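Local coordinates for protein possible metal-dependent hydrolase (Veillonella parvula, PDB 3RPC) that probably acts as a metal-dependent hydrolase of the metallo-beta-lactamase superfamily, holding two zinc ions in its presumed active site, at residues W78-I83 with I103-F108; S131-M137 with F199-I204. All coordinates share one frame; numbering follows the deposited sequence.

Contact 1: residues W78-I83 with I103-F108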
loop_
_atom_site.group_PDB
_atom_site.type_symbol
_atom_site.label_atom_id
_atom_site.label_comp_id
_atom_site.label_asym_id
_atom_site.label_seq_id
_atom_site.Cartn_x
_atom_site.Cartn_y
_atom_site.Cartn_z
ATOM N N TRP A 78 17.193 11.527 4.734
ATOM C CA TRP A 78 18.143 10.785 5.560
ATOM C C TRP A 78 19.505 10.898 4.898
ATOM O O TRP A 78 19.739 10.313 3.836
ATOM C CB TRP A 78 17.736 9.306 5.673
ATOM C CG TRP A 78 18.633 8.482 6.559
ATOM C CD1 TRP A 78 19.489 7.491 6.171
ATOM C CD2 TRP A 78 18.751 8.582 7.980
ATOM N NE1 TRP A 78 20.138 6.968 7.269
ATOM C CE2 TRP A 78 19.702 7.625 8.391
ATOM C CE3 TRP A 78 18.149 9.398 8.943
ATOM C CZ2 TRP A 78 20.062 7.459 9.733
ATOM C CZ3 TRP A 78 18.507 9.237 10.269
ATOM C CH2 TRP A 78 19.456 8.272 10.652
ATOM N N ASP A 79 20.401 11.678 5.488
ATOM C CA ASP A 79 21.674 11.929 4.815
ATOM C C ASP A 79 22.880 11.675 5.714
ATOM O O ASP A 79 22.729 11.413 6.913
ATOM C CB ASP A 79 21.719 13.337 4.187
ATOM C CG ASP A 79 21.863 14.450 5.212
ATOM O OD1 ASP A 79 21.464 14.272 6.387
ATOM O OD2 ASP A 79 22.365 15.528 4.812
ATOM N N ASP A 80 24.068 11.734 5.117
ATOM C CA ASP A 80 25.306 11.505 5.859
ATOM C C ASP A 80 25.440 12.433 7.058
ATOM O O ASP A 80 25.876 12.009 8.127
ATOM C CB ASP A 80 26.518 11.651 4.939
ATOM C CG ASP A 80 26.757 10.416 4.090
ATOM O OD1 ASP A 80 26.179 9.355 4.411
ATOM O OD2 ASP A 80 27.533 10.505 3.112
ATOM N N THR A 81 25.047 13.689 6.892
ATOM C CA THR A 81 25.140 14.630 8.000
ATOM C C THR A 81 24.289 14.154 9.169
ATOM O O THR A 81 24.729 14.176 10.316
ATOM C CB THR A 81 24.727 16.039 7.588
ATOM O OG1 THR A 81 25.557 16.476 6.503
ATOM C CG2 THR A 81 24.863 16.994 8.766
ATOM N N ALA A 82 23.073 13.703 8.874
ATOM C CA ALA A 82 22.216 13.149 9.914
ATOM C C ALA A 82 22.852 11.922 10.553
ATOM O O ALA A 82 22.884 11.797 11.770
ATOM C CB ALA A 82 20.848 12.802 9.341
ATOM N N ILE A 83 23.343 11.008 9.722
ATOM C CA ILE A 83 23.957 9.780 10.227
ATOM C C ILE A 83 25.075 10.091 11.219
ATOM O O ILE A 83 25.211 9.424 12.252
ATOM C CB ILE A 83 24.497 8.918 9.073
ATOM C CG1 ILE A 83 23.331 8.307 8.286
ATOM C CG2 ILE A 83 25.415 7.810 9.602
ATOM C CD1 ILE A 83 23.680 7.995 6.847
ATOM N N ILE A 103 20.144 1.373 8.233
ATOM C CA ILE A 103 20.408 2.294 9.334
ATOM C C ILE A 103 21.183 1.626 10.482
ATOM O O ILE A 103 22.045 2.252 11.102
ATOM C CB ILE A 103 19.106 3.009 9.782
ATOM C CG1 ILE A 103 18.641 3.938 8.651
ATOM C CG2 ILE A 103 19.331 3.791 11.076
ATOM C CD1 ILE A 103 17.310 4.638 8.903
ATOM N N THR A 104 20.892 0.355 10.741
ATOM C CA THR A 104 21.693 -0.442 11.666
ATOM C C THR A 104 23.152 -0.495 11.214
ATOM O O THR A 104 24.069 -0.388 12.035
ATOM C CB THR A 104 21.181 -1.886 11.758
ATOM O OG1 THR A 104 19.851 -1.896 12.297
ATOM C CG2 THR A 104 22.101 -2.711 12.668
ATOM N N SER A 105 23.371 -0.674 9.913
ATOM C CA SER A 105 24.740 -0.763 9.400
ATOM C C SER A 105 25.463 0.572 9.566
ATOM O O SER A 105 26.691 0.642 9.492
ATOM C CB SER A 105 24.770 -1.195 7.931
ATOM O OG SER A 105 24.392 -0.136 7.054
ATOM N N GLN A 106 24.684 1.630 9.781
ATOM C CA GLN A 106 25.225 2.971 9.951
ATOM C C GLN A 106 25.493 3.297 11.424
ATOM O O GLN A 106 25.858 4.423 11.763
ATOM C CB GLN A 106 24.302 4.001 9.278
ATOM C CG GLN A 106 24.274 3.845 7.752
ATOM C CD GLN A 106 23.131 4.579 7.063
ATOM O OE1 GLN A 106 22.156 4.990 7.695
ATOM N NE2 GLN A 106 23.252 4.746 5.751
ATOM N N GLY A 107 25.324 2.305 12.294
ATOM C CA GLY A 107 25.742 2.440 13.680
ATOM C C GLY A 107 24.624 2.632 14.685
ATOM O O GLY A 107 24.869 2.699 15.883
ATOM N N PHE A 108 23.388 2.729 14.209
ATOM C CA PHE A 108 22.253 2.930 15.108
ATOM C C PHE A 108 21.817 1.619 15.761
ATOM O O PHE A 108 21.581 0.625 15.083
ATOM C CB PHE A 108 21.117 3.652 14.357
ATOM C CG PHE A 108 21.493 5.054 13.962
ATOM C CD1 PHE A 108 21.270 6.115 14.829
ATOM C CD2 PHE A 108 22.135 5.310 12.754
ATOM C CE1 PHE A 108 21.656 7.403 14.491
ATOM C CE2 PHE A 108 22.528 6.600 12.415
ATOM C CZ PHE A 108 22.285 7.644 13.282
#

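Contact 2: residues S131-M137 with F199-I204. With ZN (zinc ion), chain E.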
loop_
_atom_site.group_PDB
_atom_site.type_symbol
_atom_site.label_atom_id
_atom_site.label_comp_id
_atom_site.label_asym_id
_atom_site.label_seq_id
_atom_site.Cartn_x
_atom_site.Cartn_y
_atom_site.Cartn_z
ATOM N N SER A 131 2.401 5.857 -2.563
ATOM C CA SER A 131 3.086 5.591 -3.823
ATOM C C SER A 131 3.864 6.833 -4.211
ATOM O O SER A 131 3.275 7.893 -4.425
ATOM C CB SER A 131 2.083 5.250 -4.921
ATOM O OG SER A 131 1.331 4.112 -4.545
ATOM N N HIS A 132 5.184 6.698 -4.290
ATOM C CA HIS A 132 6.088 7.825 -4.541
ATOM C C HIS A 132 6.187 8.082 -6.048
ATOM O O HIS A 132 7.288 8.133 -6.607
ATOM C CB HIS A 132 7.464 7.454 -3.945
ATOM C CG HIS A 132 8.377 8.613 -3.647
ATOM N ND1 HIS A 132 8.135 9.910 -4.051
ATOM C CD2 HIS A 132 9.553 8.643 -2.977
ATOM C CE1 HIS A 132 9.123 10.688 -3.639
ATOM N NE2 HIS A 132 9.999 9.942 -2.987
ATOM N N GLY A 133 5.031 8.239 -6.698
ATOM C CA GLY A 133 4.946 8.360 -8.145
ATOM C C GLY A 133 3.623 7.829 -8.666
ATOM O O GLY A 133 2.908 7.119 -7.961
ATOM N N THR A 134 3.284 8.192 -9.903
ATOM C CA THR A 134 2.068 7.702 -10.530
ATOM C C THR A 134 2.264 6.285 -11.053
ATOM O O THR A 134 3.386 5.784 -11.130
ATOM C CB THR A 134 1.698 8.574 -11.730
ATOM O OG1 THR A 134 2.763 8.512 -12.680
ATOM C CG2 THR A 134 1.486 10.012 -11.293
ATOM N N VAL A 135 1.161 5.650 -11.442
ATOM C CA VAL A 135 1.217 4.303 -12.001
ATOM C C VAL A 135 2.136 4.240 -13.213
ATOM O O VAL A 135 2.960 3.327 -13.330
ATOM C CB VAL A 135 -0.177 3.787 -12.388
ATOM C CG1 VAL A 135 -0.073 2.479 -13.169
ATOM C CG2 VAL A 135 -1.028 3.607 -11.157
ATOM N N GLU A 136 2.003 5.219 -14.104
ATOM C CA GLU A 136 2.861 5.312 -15.282
ATOM C C GLU A 136 4.345 5.365 -14.921
ATOM O O GLU A 136 5.184 4.760 -15.588
ATOM C CB GLU A 136 2.484 6.530 -16.133
ATOM C CG GLU A 136 3.645 7.057 -16.965
ATOM C CD GLU A 136 3.202 7.892 -18.150
ATOM O OE1 GLU A 136 2.024 8.308 -18.186
ATOM O OE2 GLU A 136 4.037 8.126 -19.053
HETATM N N MSE A 137 4.681 6.088 -13.859
HETATM C CA MSE A 137 6.075 6.157 -13.444
HETATM C C MSE A 137 6.568 4.824 -12.908
HETATM O O MSE A 137 7.718 4.444 -13.135
HETATM C CB MSE A 137 6.275 7.234 -12.384
HETATM C CG MSE A 137 5.958 8.623 -12.867
HETATM SE SE MSE A 137 6.264 9.847 -11.394
HETATM C CE MSE A 137 5.995 11.526 -12.338
ATOM N N PHE A 199 8.466 13.634 -17.709
ATOM C CA PHE A 199 7.204 13.187 -17.108
ATOM C C PHE A 199 6.364 14.375 -16.634
ATOM O O PHE A 199 6.890 15.306 -16.037
ATOM C CB PHE A 199 7.451 12.230 -15.932
ATOM C CG PHE A 199 8.078 10.921 -16.330
ATOM C CD1 PHE A 199 9.448 10.823 -16.531
ATOM C CD2 PHE A 199 7.292 9.792 -16.505
ATOM C CE1 PHE A 199 10.023 9.614 -16.906
ATOM C CE2 PHE A 199 7.858 8.580 -16.875
ATOM C CZ PHE A 199 9.220 8.490 -17.077
ATOM N N GLU A 200 5.058 14.321 -16.881
ATOM C CA GLU A 200 4.150 15.451 -16.641
ATOM C C GLU A 200 3.724 15.697 -15.192
ATOM O O GLU A 200 3.475 16.840 -14.788
ATOM C CB GLU A 200 2.874 15.261 -17.467
ATOM C CG GLU A 200 3.092 15.202 -18.960
ATOM C CD GLU A 200 1.795 15.383 -19.730
ATOM O OE1 GLU A 200 0.738 15.502 -19.076
ATOM O OE2 GLU A 200 1.838 15.409 -20.982
ATOM N N ASP A 201 3.588 14.626 -14.426
ATOM C CA ASP A 201 3.029 14.728 -13.081
ATOM C C ASP A 201 4.136 14.825 -12.029
ATOM O O ASP A 201 5.200 15.358 -12.313
ATOM C CB ASP A 201 2.093 13.550 -12.824
ATOM C CG ASP A 201 0.883 13.575 -13.739
ATOM O OD1 ASP A 201 0.270 14.657 -13.853
ATOM O OD2 ASP A 201 0.564 12.531 -14.357
ATOM N N SER A 202 3.894 14.327 -10.825
ATOM C CA SER A 202 4.889 14.455 -9.758
ATOM C C SER A 202 5.062 13.151 -8.990
ATOM O O SER A 202 4.184 12.291 -8.987
ATOM C CB SER A 202 4.486 15.585 -8.806
ATOM O OG SER A 202 5.363 15.700 -7.691
ATOM N N ILE A 203 6.207 13.007 -8.339
ATOM C CA ILE A 203 6.413 11.906 -7.405
ATOM C C ILE A 203 5.880 12.190 -6.004
ATOM O O ILE A 203 5.879 11.298 -5.158
ATOM C CB ILE A 203 7.895 11.522 -7.304
ATOM C CG1 ILE A 203 8.726 12.731 -6.851
ATOM C CG2 ILE A 203 8.384 10.970 -8.646
ATOM C CD1 ILE A 203 10.201 12.411 -6.571
ATOM N N ILE A 204 5.474 13.430 -5.736
ATOM C CA ILE A 204 4.839 13.759 -4.464
ATOM C C ILE A 204 3.613 14.618 -4.746
ATOM O O ILE A 204 3.092 14.607 -5.860
ATOM C CB ILE A 204 5.801 14.447 -3.449
ATOM C CG1 ILE A 204 6.415 15.729 -4.022
ATOM C CG2 ILE A 204 6.926 13.484 -3.046
ATOM C CD1 ILE A 204 7.259 16.537 -3.001
HETATM ZN ZN ZN E . 11.470 10.523 -1.544
HETATM O O HOH W 1 1.947 10.181 -14.717
HETATM O O HOH W 2 12.633 12.148 -1.688
#

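Contact 1: residues W78-I83 with I103-F108
The indole of W78 carries I103 CD1 over one face, 4.1 Å from the centroid of its five-membered ring, a CH-pi contact, while Q106 and F108 meet its edge. In this metallo-beta-lactamase fold the HxHxDH zinc motif ends at H77, just before W78, and the contact seats the start of helix 80-85 against the end of helix 97-105. The edge of W78 is turned toward the face of F108 in an offset edge-to-face pair, planes at 60°, with W78 CZ2 lying 3.7 Å from F108 CE2. Phenylalanine suits its place because its ring gives W78 a face, and I83 CG2 is also near F108 CE2, at 4.2 Å. Tryptophan suits the place because it offers a broad apolar surface and one N-H: NE1 donates to Q106 OE1 at 2.9 Å, in the amide plane and on a lone pair of the oxygen, 164° at the hydrogen. With CG anti to the backbone N (chi1 -177°), the indole continues toward 103-108 and its N-H edge meets Q106. I83, crossing Q106 at about a right angle, places CD1 3.5 Å from NE2 of the Q106 amide.

Contact 2: residues S131-M137 with F199-I204
This is a loop-to-loop contact at the edge of the metal centre, with a histidine-to-carbonyl bond at the zinc end, selenomethionine packing in the middle and a water bridge at the outer end: residues 131-137, leading into helix 135-138, lie along residues 199-204. H132 ND1 donates to I203 O at 2.9 Å. The oxygen lies close to the imidazole plane, whereas the donor stands 44° above the carbonyl plane. With ND1 engaged, NE2 points to the zinc ion at 2.1 Å; the I203 carbonyl and the zinc together hold the ring's rotation, and the carbonyl would probably make the imidazole a somewhat stronger ligand. Histidine suits the place because its two nitrogens serve metal and backbone at once. I203 CD1 and I204 CG2 each come within 3.6 Å of H132 CE1, giving the ring an apolar flank. H132 belongs to the dinuclear zinc site of this metallo-beta-lactamase fold; H72, H74, D168 and a water complete the coordination of its zinc, and I203 O is the histidine's second-shell partner. S202 OG accepts from I204 N, an ST turn, and is bonded to A194 O. G133, at a phi of 151°, leaves room beside the selenium of selenomethionine M137, and at these backbone angles a CB would also collide with the carbonyl O of H132. The long, flexible M137 side chain runs extended beyond CG, with SE 3.6 Å from I203 CG2 and CE 3.9 Å from F199 CB. T134, the N-cap of helix 135-138, weakly accepts M137 N on OG1, and a water 2.8 Å from OG1 donates to D201 OD2.

Overall arrangement
Along the chain the two contacts come in series, contact 1 closing before contact 2 opens, and all four segments fall within the beta-lactamase superfamily range. Their centres are 27 Å apart and their nearest atoms about 11 Å, so they do not touch. Contact 1 packs on the sheet that holds strands 92-94 and 111-113, whereas the loop 199-204 of contact 2 follows strand 186-190 of the other sheet. The zinc site relates them: contact 2 supplies a ligand, H132, and contact 1 begins directly after the ligands D76 and H77, with the W78 side chain about 10 Å from a zinc ion. Ligands from separate parts of the chain thus converge on one dinuclear centre.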